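Local coordinates for B12-binding domain-containing protein (Kitasatospora setae, PDB 6WTE), which binds cobalamin and a [4Fe-4S] cluster and, as the radical S-adenosylmethionine methylase TsrM, probably transfers methyl groups by a non-radical route, at residues E211-G216 with Q262-Q267. Sequence-based numbering, arbitrary orientation. Where two conformers were deposited one is given.
Sequences EYYRRG and QGILDQ
Tyr213, near the end of helix 209-214, sets one face of its ring over Ile264 CA and carries all of the contact from its side. The apolar part is a CH-pi interaction: Ile264 CA stands 3.9 Å from the ring centroid and only 8° off the ring normal. Beside it, the CG2 branch of Ile264 meets the ring at Tyr213 CD1, 3.6 Å away, the two side chains passing antiparallel. With CG anti to the backbone N (chi1 -174°), the ring reaches across to 262-267, and its hydroxyl comes up to Leu265 and Asp266. Gly263 O lies obliquely to the ring, 3.2 Å from Tyr213 CE2.

Residues 262-265 link helix 249-261, closed by a Schellman motif at Gly263, to strand 266-269, whose first residues end the segment. This strand pairs in parallel with 219-221 and 304-309 in the partial TIM-barrel sheet of the radical SAM core. Helix 209-214, itself ended by a Schellman motif at Gly216, thus packs against an alpha-to-beta connection of the core, with the Tyr213 side chain about 8 Å from the bound cobalamin.

Polar contacts gather at the phenol oxygen. Leu265 N gives Tyr213 OH a weak hydrogen bond of 3.3 Å, bent to 141° at the hydrogen. Asp266 OD2 lies 3.0 Å from the same Tyr213 OH, its carboxylate nearly coplanar with the ring. Exchanging Tyr213 for an alanine would probably leave Ile264 CA without its aromatic partner and Leu265 N without this acceptor. The buried Asp266 carboxylate has its strongest partner in Arg304, by a salt bridge at OD2, while OD1 accepts a hydrogen bond from Trp306 NE1.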
ATOM      1  N   GLU A 211      16.508  12.525   2.742  1.00 16.14           N
ATOM      2  CA  GLU A 211      15.651  13.280   3.653  1.00 18.11           C
ATOM      3  C   GLU A 211      14.609  12.378   4.302  1.00 16.00           C
ATOM      4  O   GLU A 211      14.404  12.423   5.520  1.00 18.63           O
ATOM      5  CB  GLU A 211      14.969  14.428   2.905  1.00 16.97           C
ATOM      6  CG  GLU A 211      14.126  15.332   3.797  1.00 21.21           C
ATOM      7  CD  GLU A 211      14.949  16.085   4.834  1.00 28.15           C
ATOM      8  OE1 GLU A 211      16.167  16.277   4.624  1.00 30.93           O
ATOM      9  OE2 GLU A 211      14.374  16.490   5.865  1.00 35.66           O
ATOM     10  N   TYR A 212      13.952  11.532   3.504  1.00 15.05           N
ATOM     11  CA  TYR A 212      12.995  10.588   4.073  1.00 14.04           C
ATOM     12  C   TYR A 212      13.683   9.604   5.008  1.00 16.63           C
ATOM     13  O   TYR A 212      13.150   9.271   6.073  1.00 16.30           O
ATOM     14  CB  TYR A 212      12.274   9.834   2.963  1.00 13.53           C
ATOM     15  CG  TYR A 212      11.148  10.622   2.346  1.00 12.25           C
ATOM     16  CD1 TYR A 212       9.897  10.653   2.944  1.00 14.29           C
ATOM     17  CD2 TYR A 212      11.339  11.334   1.169  1.00 11.99           C
ATOM     18  CE1 TYR A 212       8.856  11.369   2.384  1.00 14.69           C
ATOM     19  CE2 TYR A 212      10.302  12.058   0.601  1.00 14.08           C
ATOM     20  CZ  TYR A 212       9.064  12.067   1.216  1.00 14.34           C
ATOM     21  OH  TYR A 212       8.018  12.770   0.667  1.00 13.04           O
ATOM     22  N   TYR A 213      14.872   9.138   4.630  1.00 14.76           N
ATOM     23  CA  TYR A 213      15.572   8.158   5.455  1.00 16.35           C
ATOM     24  C   TYR A 213      15.930   8.741   6.815  1.00 16.98           C
ATOM     25  O   TYR A 213      15.784   8.074   7.844  1.00 16.11           O
ATOM     26  CB  TYR A 213      16.824   7.674   4.727  1.00 14.74           C
ATOM     27  CG  TYR A 213      17.555   6.547   5.415  1.00 16.26           C
ATOM     28  CD1 TYR A 213      17.044   5.258   5.403  1.00 16.05           C
ATOM     29  CD2 TYR A 213      18.764   6.772   6.064  1.00 16.15           C
ATOM     30  CE1 TYR A 213      17.705   4.223   6.018  1.00 18.06           C
ATOM     31  CE2 TYR A 213      19.445   5.733   6.685  1.00 15.50           C
ATOM     32  CZ  TYR A 213      18.906   4.464   6.656  1.00 15.90           C
ATOM     33  OH  TYR A 213      19.566   3.433   7.267  1.00 17.25           O
ATOM     34  N   ARG A 214      16.383   9.996   6.846  1.00 16.25           N
ATOM     35  CA  ARG A 214      16.731  10.630   8.111  0.50 17.28           C
ATOM     36  C   ARG A 214      15.511  10.902   8.978  1.00 21.33           C
ATOM     37  O   ARG A 214      15.651  11.060  10.196  1.00 19.50           O
ATOM     38  CB  ARG A 214      17.490  11.933   7.852  0.50 19.74           C
ATOM     39  CG  ARG A 214      18.871  11.718   7.255  0.50 19.62           C
ATOM     40  CD  ARG A 214      19.593  13.036   6.998  0.50 21.81           C
ATOM     41  NE  ARG A 214      19.722  13.843   8.209  0.50 22.80           N
ATOM     42  CZ  ARG A 214      19.120  15.015   8.391  0.50 25.37           C
ATOM     43  NH1 ARG A 214      19.290  15.683   9.524  0.50 24.39           N
ATOM     44  NH2 ARG A 214      18.353  15.524   7.435  0.50 26.09           N
ATOM     45  N   ARG A 215      14.323  10.961   8.382  1.00 17.97           N
ATOM     46  CA  ARG A 215      13.091  11.165   9.127  1.00 22.05           C
ATOM     47  C   ARG A 215      12.361   9.854   9.399  1.00 23.35           C
ATOM     48  O   ARG A 215      11.203   9.876   9.823  1.00 25.96           O
ATOM     49  CB  ARG A 215      12.191  12.155   8.380  1.00 22.40           C
ATOM     50  CG  ARG A 215      12.918  13.463   8.082  1.00 22.84           C
ATOM     51  CD  ARG A 215      12.061  14.503   7.374  1.00 29.48           C
ATOM     52  NE  ARG A 215      11.429  15.423   8.314  1.00 40.71           N
ATOM     53  CZ  ARG A 215      11.132  16.688   8.036  1.00 41.35           C
ATOM     54  NH1 ARG A 215      11.423  17.194   6.846  1.00 38.38           N
ATOM     55  NH2 ARG A 215      10.556  17.452   8.954  1.00 48.94           N
ATOM     56  N   GLY A 216      13.026   8.717   9.188  1.00 22.91           N
ATOM     57  CA  GLY A 216      12.502   7.419   9.551  1.00 24.96           C
ATOM     58  C   GLY A 216      11.974   6.595   8.398  1.00 23.20           C
ATOM     59  O   GLY A 216      11.607   5.431   8.610  1.00 27.12           O
ATOM     60  N   GLN A 262      24.599   5.763  -0.578  1.00 20.78           N
ATOM     61  CA  GLN A 262      24.219   7.038   0.016  1.00 21.19           C
ATOM     62  C   GLN A 262      23.988   6.950   1.518  1.00 21.13           C
ATOM     63  O   GLN A 262      23.615   7.958   2.125  1.00 22.54           O
ATOM     64  CB  GLN A 262      22.947   7.586  -0.641  1.00 21.87           C
ATOM     65  CG  GLN A 262      22.968   7.614  -2.152  1.00 19.44           C
ATOM     66  CD  GLN A 262      21.604   7.949  -2.729  1.00 26.82           C
ATOM     67  OE1 GLN A 262      20.962   8.914  -2.313  1.00 29.83           O
ATOM     68  NE2 GLN A 262      21.138   7.126  -3.662  1.00 21.85           N
ATOM     69  N   GLY A 263      24.182   5.781   2.130  1.00 17.84           N
ATOM     70  CA  GLY A 263      23.903   5.608   3.542  1.00 17.83           C
ATOM     71  C   GLY A 263      22.505   5.111   3.844  1.00 16.71           C
ATOM     72  O   GLY A 263      22.139   5.004   5.021  1.00 16.28           O
ATOM     73  N   ILE A 264      21.712   4.827   2.818  1.00 12.88           N
ATOM     74  CA  ILE A 264      20.343   4.319   3.010  1.00 12.37           C
ATOM     75  C   ILE A 264      20.483   2.806   3.134  1.00 14.62           C
ATOM     76  O   ILE A 264      20.335   2.042   2.179  1.00 14.48           O
ATOM     77  CB  ILE A 264      19.409   4.755   1.876  1.00 12.77           C
ATOM     78  CG1 ILE A 264      19.363   6.288   1.782  1.00 15.81           C
ATOM     79  CG2 ILE A 264      18.012   4.165   2.064  1.00 12.83           C
ATOM     80  CD1 ILE A 264      18.571   6.808   0.574  1.00 14.81           C
ATOM     81  N   LEU A 265      20.799   2.367   4.353  1.00 13.37           N
ATOM     82  CA  LEU A 265      21.175   0.980   4.614  1.00 12.45           C
ATOM     83  C   LEU A 265      19.980   0.093   4.933  1.00 14.71           C
ATOM     84  O   LEU A 265      19.959  -1.075   4.531  1.00 14.83           O
ATOM     85  CB  LEU A 265      22.188   0.922   5.758  1.00 15.73           C
ATOM     86  CG  LEU A 265      23.501   1.668   5.519  1.00 18.89           C
ATOM     87  CD1 LEU A 265      24.381   1.550   6.759  1.00 20.50           C
ATOM     88  CD2 LEU A 265      24.214   1.115   4.291  1.00 17.04           C
ATOM     89  N   ASP A 266      18.989   0.618   5.647  1.00 12.36           N
ATOM     90  CA  ASP A 266      17.748  -0.112   5.888  1.00 13.18           C
ATOM     91  C   ASP A 266      16.842   0.012   4.671  1.00 14.49           C
ATOM     92  O   ASP A 266      16.412   1.116   4.318  1.00 15.49           O
ATOM     93  CB  ASP A 266      17.043   0.427   7.133  1.00 16.79           C
ATOM     94  CG  ASP A 266      17.816   0.154   8.405  1.00 21.84           C
ATOM     95  OD1 ASP A 266      17.739  -0.982   8.914  1.00 17.09           O
ATOM     96  OD2 ASP A 266      18.520   1.071   8.880  1.00 23.61           O
ATOM     97  N   GLN A 267      16.543  -1.114   4.033  1.00 12.31           N
ATOM     98  CA  GLN A 267      15.721  -1.121   2.833  1.00 10.77           C
ATOM     99  C   GLN A 267      14.574  -2.096   3.013  1.00 14.37           C
ATOM    100  O   GLN A 267      14.761  -3.205   3.522  1.00 16.06           O
ATOM    101  CB  GLN A 267      16.551  -1.478   1.596  1.00 13.82           C
ATOM    102  CG  GLN A 267      17.736  -0.532   1.407  1.00 11.89           C
ATOM    103  CD  GLN A 267      18.621  -0.896   0.231  1.00 11.71           C
ATOM    104  OE1 GLN A 267      18.261  -1.732  -0.590  1.00 15.44           O
ATOM    105  NE2 GLN A 267      19.790  -0.259   0.148  1.00 12.09           N
TER